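Local structure of aspartate aminotransferase, cytoplasmic (Schizosaccharomyces pombe 972h-, 6JPK) at residues K55-V60 with P296-R301; A304-S309 with A314-D319; L114-I119 with R142-K147. The protein catalyses the pyridoxal 5'-phosphate-dependent transfer of an amino group from L-aspartate to 2-oxoglutarate, giving oxaloacetate and L-glutamate. The protein carries 1 engineered substitution. One frame throughout, in Å; residues are numbered along the deposited sequence.

Interaction 1 (K55-V60 with P296-R301); sequences KASKIV and PAYGAR
V60 meets R301 with both of its methyls because its chi1 of 159° swings CG1 opposite the backbone N and sets CG2 beside that nitrogen. The two branches land at different places on the arginine. CG1 rests against the start of the side chain and its bend, 4.0 Å from R301 NE and 4.1 Å from R301 CB, whereas CG2 reaches the main chain, 3.9 Å from R301 O. The arginine chain kinks at chi3 (-56°), which folds the guanidinium back along its own helix: A297 C sits 4.1 Å above the guanidinium plane, over its centre, and Y298 N is on the same face, nearer the rim. The V60 and R301 side chains cross at about a right angle.

This is where helix 51-62 lies against the first turn of helix 297-308, at the subunit interface of the aminotransferase homodimer. The buried guanidinium finds its charge partner there, with R301 NH2 in a salt bridge to E262 of the second subunit. Hydrocarbon from V60, and from F66, which touches both V60 and R301, would be expected to keep water from this side of the arginine and so strengthen the ion pair.

Y298 makes the other, lighter touch. Its ring extends toward helix 51-62, and the phenol OH comes within 4.0 Å of S57 CB. That oxygen is not bonded to the serine: it is hydrogen-bonded to E61 of the second subunit, while the Y298 rings of the two subunits stack on each other. S57 OG, for its part, bonds back to K54 O, and it is CB that lies nearest the phenol.

Interaction 2 (A304-S309 with A314-D319); sequences AEILNS and AEWEQD
W316 spends its one polar side-chain atom, NE1, on a hydrogen bond to N256 O, and turns the rest of its indole system to I306 and L307. The buried N-H thus has its acceptor, which, with L307 at the other end of the ring, would limit its turning. Across the contact the touches are apolar and centre on this one indole. I306 lays CG2 against CB and along the adjoining ring atoms CG, CD2 and CE3: I306 CG2 is 3.7 Å from W316 CB and 4.0 Å from W316 CG. A chi1 of -68° puts that methyl anti to the backbone N of I306 and aims it across the tryptophan, the two side chains meeting at about a right angle. L307 touches farther out, its CD2 lying 3.7 Å from W316 CZ3, beside the six-membered ring, at a slant. M257 packs on I306, L307 and W316 alike. Between the two segments the chain changes helix at S309, whose OG is bonded to L312 N. The result is a helix-helix junction with S309 as the N-cap of helix 310-340, the long helix that in this aminotransferase fold joins the large and small domains; the W316 side chain lies about 9 Å from that of K255, by similarity the cofactor-binding lysine.

Interaction 3 (L114-I119 with R142-K147); sequences LAASFI and RTLWEK
In the cofactor-binding domain of this aminotransferase, a beta-alpha-beta crossover runs from strand 131-135 through helix 140-147 to the parallel strand 152-159, and its helix packs here against the longer helix 107-127. The axes of 114-119 and 142-147 come within 9.8 Å, their directions 32° apart. A116 sets its methyl over one face of the W145 indole and is the closest partner: A116 CB is 3.5 Å from the centroid of the six-membered ring and only 10° off its normal, a well-centred CH-pi contact. The backbone presses in as well, with A116 CA 3.7 Å from W145 CH2. I119 comes from another direction, its CD1 approaching W145 CH2 at 4.0 Å at the ring edge, near the plane. With chi1 at -79°, the W145 ring swings to the side of its own backbone N and presents that face to the alanine. L144 touches the same alanine, its CD2 lying 3.7 Å from A116 CB; its side chain is about 6 Å from that of W138, which by similarity binds L-aspartate. V150, V152 and L184 also pack on W145. An alanine at W145 would strip A116 of its aromatic cover and is likely to open a gap between the helices, with I119 CD1 losing its contact to the ring edge. With one methyl centred over a pi face and apolar side-chain contacts beside it, this contact between the two segments rests on dispersion and shape fit rather than directed polar bonds.

How the interactions relate
Interactions 1 and 2 are neighbours, their centres 12 Å apart, and both use helix 297-308: helix 51-62 packs along it from Y298 to I306, and its last turn also meets helix 310-340. They touch directly, through a salt bridge from K55 NZ to E315 OE1 (3.0 Å) and through A56 packing on I306, so the three helices form one continuous cluster. Interaction 3 stands apart, its centre 29 Å from that of interaction 1 and 32 Å from that of interaction 2, among helices beside the large mixed sheet. Along the chain it falls between the two segments of interaction 1, and interaction 2 follows last. Interactions 1 and 3 both touch the second subunit, tying separate regions to the dimer.

Interaction 1 (K55-V60 with P296-R301)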
loop_
_atom_site.group_PDB
_atom_site.type_symbol
_atom_site.label_atom_id
_atom_site.label_comp_id
_atom_site.label_asym_id
_atom_site.label_seq_id
_atom_site.Cartn_x
_atom_site.Cartn_y
_atom_site.Cartn_z
ATOM N N LYS A 55 -18.732 9.543 -12.524
ATOM C CA LYS A 55 -20.112 9.222 -12.167
ATOM C C LYS A 55 -20.176 8.254 -10.983
ATOM O O LYS A 55 -20.931 8.470 -10.026
ATOM C CB LYS A 55 -20.805 8.632 -13.395
ATOM C CG LYS A 55 -22.268 8.267 -13.223
ATOM C CD LYS A 55 -22.848 7.820 -14.566
ATOM C CE LYS A 55 -24.338 7.548 -14.467
ATOM N NZ LYS A 55 -24.951 7.542 -15.823
ATOM N N ALA A 56 -19.389 7.172 -11.034
ATOM C CA ALA A 56 -19.399 6.192 -9.946
ATOM C C ALA A 56 -18.944 6.810 -8.625
ATOM O O ALA A 56 -19.516 6.519 -7.566
ATOM C CB ALA A 56 -18.515 4.989 -10.305
ATOM N N SER A 57 -17.918 7.663 -8.655
ATOM C CA SER A 57 -17.472 8.255 -7.399
ATOM C C SER A 57 -18.533 9.184 -6.813
ATOM O O SER A 57 -18.713 9.213 -5.592
ATOM C CB SER A 57 -16.119 8.973 -7.573
ATOM O OG SER A 57 -16.189 10.080 -8.439
ATOM N N LYS A 58 -19.283 9.900 -7.660
ATOM C CA LYS A 58 -20.391 10.717 -7.163
ATOM C C LYS A 58 -21.482 9.858 -6.528
ATOM O O LYS A 58 -22.031 10.213 -5.476
ATOM C CB LYS A 58 -20.987 11.554 -8.300
ATOM C CG LYS A 58 -20.051 12.633 -8.857
ATOM C CD LYS A 58 -19.689 13.663 -7.793
ATOM C CE LYS A 58 -19.017 14.890 -8.412
ATOM N NZ LYS A 58 -19.869 15.533 -9.447
ATOM N N ILE A 59 -21.833 8.748 -7.176
ATOM C CA ILE A 59 -22.838 7.838 -6.635
ATOM C C ILE A 59 -22.385 7.282 -5.292
ATOM O O ILE A 59 -23.159 7.235 -4.324
ATOM C CB ILE A 59 -23.134 6.713 -7.648
ATOM C CG1 ILE A 59 -23.873 7.281 -8.860
ATOM C CG2 ILE A 59 -23.966 5.579 -6.993
ATOM C CD1 ILE A 59 -23.916 6.334 -10.063
ATOM N N VAL A 60 -21.119 6.873 -5.203
ATOM C CA VAL A 60 -20.620 6.235 -3.985
ATOM C C VAL A 60 -20.616 7.219 -2.819
ATOM O O VAL A 60 -20.990 6.868 -1.692
ATOM C CB VAL A 60 -19.227 5.634 -4.242
ATOM C CG1 VAL A 60 -18.471 5.422 -2.933
ATOM C CG2 VAL A 60 -19.372 4.310 -5.001
ATOM N N PRO A 296 -6.317 0.179 0.457
ATOM C CA PRO A 296 -7.085 1.441 0.394
ATOM C C PRO A 296 -8.461 1.274 -0.244
ATOM O O PRO A 296 -8.602 0.694 -1.319
ATOM C CB PRO A 296 -6.193 2.359 -0.457
ATOM C CG PRO A 296 -5.374 1.428 -1.286
ATOM C CD PRO A 296 -5.126 0.211 -0.411
ATOM N N ALA A 297 -9.465 1.879 0.392
ATOM C CA ALA A 297 -10.860 1.604 0.081
ATOM C C ALA A 297 -11.373 2.401 -1.119
ATOM O O ALA A 297 -12.164 1.880 -1.911
ATOM C CB ALA A 297 -11.718 1.902 1.313
ATOM N N TYR A 298 -10.933 3.657 -1.268
ATOM C CA TYR A 298 -11.622 4.608 -2.141
ATOM C C TYR A 298 -11.718 4.103 -3.579
ATOM O O TYR A 298 -12.803 4.082 -4.171
ATOM C CB TYR A 298 -10.900 5.955 -2.096
ATOM C CG TYR A 298 -11.371 6.975 -3.117
ATOM C CD1 TYR A 298 -12.503 7.741 -2.893
ATOM C CD2 TYR A 298 -10.658 7.186 -4.294
ATOM C CE1 TYR A 298 -12.929 8.693 -3.821
ATOM C CE2 TYR A 298 -11.071 8.126 -5.226
ATOM C CZ TYR A 298 -12.204 8.880 -4.981
ATOM O OH TYR A 298 -12.616 9.811 -5.907
ATOM N N GLY A 299 -10.591 3.703 -4.161
ATOM C CA GLY A 299 -10.623 3.201 -5.525
ATOM C C GLY A 299 -11.406 1.910 -5.663
ATOM O O GLY A 299 -12.051 1.676 -6.687
ATOM N N ALA A 300 -11.371 1.061 -4.633
ATOM C CA ALA A 300 -12.075 -0.215 -4.704
ATOM C C ALA A 300 -13.582 -0.009 -4.716
ATOM O O ALA A 300 -14.307 -0.711 -5.436
ATOM C CB ALA A 300 -11.668 -1.103 -3.530
ATOM N N ARG A 301 -14.077 0.936 -3.912
ATOM C CA ARG A 301 -15.508 1.221 -3.929
ATOM C C ARG A 301 -15.941 1.687 -5.311
ATOM O O ARG A 301 -16.997 1.288 -5.804
ATOM C CB ARG A 301 -15.862 2.270 -2.869
ATOM C CG ARG A 301 -15.739 1.791 -1.423
ATOM C CD ARG A 301 -16.195 2.880 -0.417
ATOM N NE ARG A 301 -15.450 4.119 -0.606
ATOM C CZ ARG A 301 -14.580 4.639 0.267
ATOM N NH1 ARG A 301 -14.335 4.051 1.440
ATOM N NH2 ARG A 301 -13.962 5.778 -0.034
#

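Interaction 2 (A304-S309 with A314-D319)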
loop_
_atom_site.group_PDB
_atom_site.type_symbol
_atom_site.label_atom_id
_atom_site.label_comp_id
_atom_site.label_asym_id
_atom_site.label_seq_id
_atom_site.Cartn_x
_atom_site.Cartn_y
_atom_site.Cartn_z
ATOM N N ALA A 304 -15.821 -1.347 -7.756
ATOM C CA ALA A 304 -16.921 -2.262 -7.480
ATOM C C ALA A 304 -18.240 -1.668 -7.953
ATOM O O ALA A 304 -19.106 -2.389 -8.457
ATOM C CB ALA A 304 -16.990 -2.594 -5.987
ATOM N N GLU A 305 -18.406 -0.350 -7.817
ATOM C CA GLU A 305 -19.661 0.265 -8.247
ATOM C C GLU A 305 -19.853 0.089 -9.750
ATOM O O GLU A 305 -20.922 -0.328 -10.208
ATOM C CB GLU A 305 -19.686 1.748 -7.860
ATOM C CG GLU A 305 -21.060 2.352 -7.896
ATOM C CD GLU A 305 -21.999 1.756 -6.833
ATOM O OE1 GLU A 305 -21.514 1.257 -5.780
ATOM O OE2 GLU A 305 -23.226 1.779 -7.064
ATOM N N ILE A 306 -18.806 0.378 -10.529
ATOM C CA ILE A 306 -18.860 0.177 -11.975
ATOM C C ILE A 306 -19.132 -1.286 -12.314
ATOM O O ILE A 306 -20.056 -1.607 -13.073
ATOM C CB ILE A 306 -17.553 0.661 -12.625
ATOM C CG1 ILE A 306 -17.431 2.190 -12.510
ATOM C CG2 ILE A 306 -17.478 0.202 -14.071
ATOM C CD1 ILE A 306 -16.135 2.743 -13.127
ATOM N N LEU A 307 -18.319 -2.194 -11.765
ATOM C CA LEU A 307 -18.336 -3.585 -12.216
ATOM C C LEU A 307 -19.652 -4.287 -11.891
ATOM O O LEU A 307 -20.062 -5.187 -12.629
ATOM C CB LEU A 307 -17.149 -4.341 -11.609
ATOM C CG LEU A 307 -15.786 -3.861 -12.138
ATOM C CD1 LEU A 307 -14.604 -4.405 -11.330
ATOM C CD2 LEU A 307 -15.643 -4.238 -13.597
ATOM N N ASN A 308 -20.331 -3.891 -10.819
ATOM C CA ASN A 308 -21.566 -4.554 -10.416
ATOM C C ASN A 308 -22.814 -3.851 -10.928
ATOM O O ASN A 308 -23.921 -4.313 -10.648
ATOM C CB ASN A 308 -21.616 -4.681 -8.889
ATOM C CG ASN A 308 -20.591 -5.674 -8.366
ATOM O OD1 ASN A 308 -20.565 -6.821 -8.796
ATOM N ND2 ASN A 308 -19.717 -5.226 -7.481
ATOM N N SER A 309 -22.668 -2.763 -11.684
ATOM C CA SER A 309 -23.815 -2.066 -12.262
ATOM C C SER A 309 -23.843 -2.290 -13.766
ATOM O O SER A 309 -22.910 -1.860 -14.460
ATOM C CB SER A 309 -23.758 -0.565 -11.958
ATOM O OG SER A 309 -24.599 0.145 -12.867
ATOM N N ALA A 314 -21.551 -0.712 -18.857
ATOM C CA ALA A 314 -21.660 -0.368 -20.272
ATOM C C ALA A 314 -21.056 1.003 -20.564
ATOM O O ALA A 314 -20.431 1.204 -21.612
ATOM C CB ALA A 314 -23.126 -0.405 -20.715
ATOM N N GLU A 315 -21.259 1.969 -19.665
ATOM C CA GLU A 315 -20.676 3.291 -19.875
ATOM C C GLU A 315 -19.162 3.252 -19.735
ATOM O O GLU A 315 -18.448 3.940 -20.472
ATOM C CB GLU A 315 -21.305 4.293 -18.905
ATOM C CG GLU A 315 -22.811 4.483 -19.206
ATOM C CD GLU A 315 -23.569 5.243 -18.137
ATOM O OE1 GLU A 315 -22.920 5.925 -17.321
ATOM O OE2 GLU A 315 -24.829 5.177 -18.136
ATOM N N TRP A 316 -18.653 2.440 -18.806
ATOM C CA TRP A 316 -17.209 2.251 -18.708
ATOM C C TRP A 316 -16.645 1.683 -20.007
ATOM O O TRP A 316 -15.586 2.126 -20.474
ATOM C CB TRP A 316 -16.878 1.350 -17.515
ATOM C CG TRP A 316 -15.412 0.995 -17.359
ATOM C CD1 TRP A 316 -14.338 1.853 -17.397
ATOM C CD2 TRP A 316 -14.867 -0.314 -17.110
ATOM N NE1 TRP A 316 -13.162 1.150 -17.200
ATOM C CE2 TRP A 316 -13.462 -0.176 -17.022
ATOM C CE3 TRP A 316 -15.435 -1.588 -16.960
ATOM C CZ2 TRP A 316 -12.613 -1.265 -16.782
ATOM C CZ3 TRP A 316 -14.580 -2.679 -16.727
ATOM C CH2 TRP A 316 -13.188 -2.502 -16.649
ATOM N N GLU A 317 -17.348 0.720 -20.618
ATOM C CA GLU A 317 -16.876 0.158 -21.886
ATOM C C GLU A 317 -16.811 1.220 -22.978
ATOM O O GLU A 317 -15.907 1.190 -23.826
ATOM C CB GLU A 317 -17.772 -1.003 -22.332
ATOM C CG GLU A 317 -17.521 -2.304 -21.560
ATOM C CD GLU A 317 -18.457 -3.421 -21.998
ATOM O OE1 GLU A 317 -19.682 -3.159 -22.127
ATOM O OE2 GLU A 317 -17.963 -4.551 -22.225
ATOM N N GLN A 318 -17.764 2.163 -22.980
ATOM C CA GLN A 318 -17.655 3.320 -23.870
ATOM C C GLN A 318 -16.394 4.135 -23.586
ATOM O O GLN A 318 -15.733 4.604 -24.518
ATOM C CB GLN A 318 -18.896 4.212 -23.751
ATOM C CG GLN A 318 -20.116 3.636 -24.426
ATOM C CD GLN A 318 -19.809 3.176 -25.841
ATOM O OE1 GLN A 318 -19.386 3.969 -26.690
ATOM N NE2 GLN A 318 -19.995 1.880 -26.095
ATOM N N ASP A 319 -16.064 4.354 -22.309
ATOM C CA ASP A 319 -14.840 5.090 -21.984
ATOM C C ASP A 319 -13.586 4.336 -22.445
ATOM O O ASP A 319 -12.620 4.954 -22.907
ATOM C CB ASP A 319 -14.758 5.368 -20.480
ATOM C CG ASP A 319 -15.927 6.228 -19.952
ATOM O OD1 ASP A 319 -16.680 6.840 -20.744
ATOM O OD2 ASP A 319 -16.084 6.292 -18.714
#

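Interaction 3 (L114-I119 with R142-K147)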
loop_
_atom_site.group_PDB
_atom_site.type_symbol
_atom_site.label_atom_id
_atom_site.label_comp_id
_atom_site.label_asym_id
_atom_site.label_seq_id
_atom_site.Cartn_x
_atom_site.Cartn_y
_atom_site.Cartn_z
ATOM N N LEU A 114 2.759 -9.210 -3.707
ATOM C CA LEU A 114 2.090 -10.303 -3.003
ATOM C C LEU A 114 2.415 -11.648 -3.635
ATOM O O LEU A 114 2.776 -12.605 -2.938
ATOM C CB LEU A 114 0.575 -10.095 -3.014
ATOM C CG LEU A 114 -0.137 -9.534 -1.791
ATOM C CD1 LEU A 114 -1.641 -9.513 -2.069
ATOM C CD2 LEU A 114 0.180 -10.378 -0.558
ATOM N N ALA A 115 2.235 -11.756 -4.952
ATOM C CA ALA A 115 2.463 -13.031 -5.612
ATOM C C ALA A 115 3.905 -13.474 -5.444
ATOM O O ALA A 115 4.175 -14.643 -5.147
ATOM C CB ALA A 115 2.094 -12.929 -7.092
ATOM N N ALA A 116 4.849 -12.541 -5.604
ATOM C CA ALA A 116 6.261 -12.893 -5.527
ATOM C C ALA A 116 6.657 -13.290 -4.111
ATOM O O ALA A 116 7.404 -14.255 -3.929
ATOM C CB ALA A 116 7.125 -11.733 -6.018
ATOM N N SER A 117 6.176 -12.554 -3.098
ATOM C CA SER A 117 6.441 -12.943 -1.712
ATOM C C SER A 117 5.917 -14.343 -1.433
ATOM O O SER A 117 6.635 -15.193 -0.894
ATOM C CB SER A 117 5.807 -11.955 -0.731
ATOM O OG SER A 117 6.281 -10.644 -0.939
ATOM N N PHE A 118 4.663 -14.604 -1.806
ATOM C CA PHE A 118 4.112 -15.937 -1.598
ATOM C C PHE A 118 4.927 -16.995 -2.344
ATOM O O PHE A 118 5.294 -18.033 -1.777
ATOM C CB PHE A 118 2.647 -16.001 -2.040
ATOM C CG PHE A 118 2.085 -17.383 -1.940
ATOM C CD1 PHE A 118 1.638 -17.867 -0.729
ATOM C CD2 PHE A 118 2.088 -18.229 -3.038
ATOM C CE1 PHE A 118 1.158 -19.163 -0.614
ATOM C CE2 PHE A 118 1.620 -19.509 -2.934
ATOM C CZ PHE A 118 1.152 -19.985 -1.707
ATOM N N ILE A 119 5.205 -16.757 -3.626
ATOM C CA ILE A 119 5.890 -17.768 -4.432
ATOM C C ILE A 119 7.309 -18.007 -3.917
ATOM O O ILE A 119 7.795 -19.144 -3.914
ATOM C CB ILE A 119 5.866 -17.365 -5.919
ATOM C CG1 ILE A 119 4.433 -17.500 -6.466
ATOM C CG2 ILE A 119 6.818 -18.237 -6.741
ATOM C CD1 ILE A 119 4.183 -16.745 -7.781
ATOM N N ARG A 142 12.129 -6.959 -12.517
ATOM C CA ARG A 142 13.379 -7.576 -12.092
ATOM C C ARG A 142 13.690 -7.258 -10.635
ATOM O O ARG A 142 13.930 -8.166 -9.838
ATOM C CB ARG A 142 14.543 -7.132 -12.981
ATOM C CG ARG A 142 15.891 -7.557 -12.398
ATOM C CD ARG A 142 17.082 -7.173 -13.286
ATOM N NE ARG A 142 17.077 -7.918 -14.546
ATOM C CZ ARG A 142 17.634 -9.113 -14.731
ATOM N NH1 ARG A 142 18.260 -9.750 -13.736
ATOM N NH2 ARG A 142 17.567 -9.676 -15.929
ATOM N N THR A 143 13.694 -5.970 -10.267
ATOM C CA THR A 143 14.129 -5.595 -8.923
ATOM C C THR A 143 13.157 -6.082 -7.859
ATOM O O THR A 143 13.583 -6.461 -6.768
ATOM C CB THR A 143 14.317 -4.071 -8.813
ATOM O OG1 THR A 143 13.117 -3.397 -9.205
ATOM C CG2 THR A 143 15.448 -3.609 -9.710
ATOM N N LEU A 144 11.858 -6.105 -8.151
ATOM C CA LEU A 144 10.910 -6.576 -7.145
ATOM C C LEU A 144 11.194 -8.025 -6.762
ATOM O O LEU A 144 11.183 -8.378 -5.573
ATOM C CB LEU A 144 9.478 -6.403 -7.660
ATOM C CG LEU A 144 8.325 -6.840 -6.753
ATOM C CD1 LEU A 144 7.115 -5.908 -6.920
ATOM C CD2 LEU A 144 7.924 -8.295 -7.021
ATOM N N TRP A 145 11.480 -8.876 -7.761
ATOM C CA TRP A 145 11.727 -10.289 -7.493
ATOM C C TRP A 145 13.097 -10.500 -6.873
ATOM O O TRP A 145 13.236 -11.299 -5.939
ATOM C CB TRP A 145 11.586 -11.111 -8.780
ATOM C CG TRP A 145 10.152 -11.375 -9.141
ATOM C CD1 TRP A 145 9.302 -10.540 -9.801
ATOM C CD2 TRP A 145 9.405 -12.565 -8.859
ATOM N NE1 TRP A 145 8.066 -11.131 -9.944
ATOM C CE2 TRP A 145 8.102 -12.372 -9.367
ATOM C CE3 TRP A 145 9.707 -13.769 -8.214
ATOM C CZ2 TRP A 145 7.110 -13.335 -9.262
ATOM C CZ3 TRP A 145 8.715 -14.732 -8.110
ATOM C CH2 TRP A 145 7.434 -14.509 -8.635
ATOM N N GLU A 146 14.121 -9.806 -7.384
ATOM C CA GLU A 146 15.460 -9.908 -6.799
ATOM C C GLU A 146 15.474 -9.447 -5.342
ATOM O O GLU A 146 16.153 -10.056 -4.501
ATOM C CB GLU A 146 16.474 -9.097 -7.620
ATOM C CG GLU A 146 16.880 -9.733 -8.962
ATOM C CD GLU A 146 17.791 -8.842 -9.823
ATOM O OE1 GLU A 146 17.937 -7.635 -9.511
ATOM O OE2 GLU A 146 18.365 -9.357 -10.822
ATOM N N LYS A 147 14.746 -8.367 -5.023
ATOM C CA LYS A 147 14.691 -7.905 -3.633
ATOM C C LYS A 147 14.085 -8.954 -2.712
ATOM O O LYS A 147 14.405 -8.986 -1.523
ATOM C CB LYS A 147 13.882 -6.609 -3.500
ATOM C CG LYS A 147 14.460 -5.368 -4.187
ATOM C CD LYS A 147 15.872 -5.048 -3.772
ATOM C CE LYS A 147 16.265 -3.671 -4.311
ATOM N NZ LYS A 147 17.601 -3.269 -3.806
#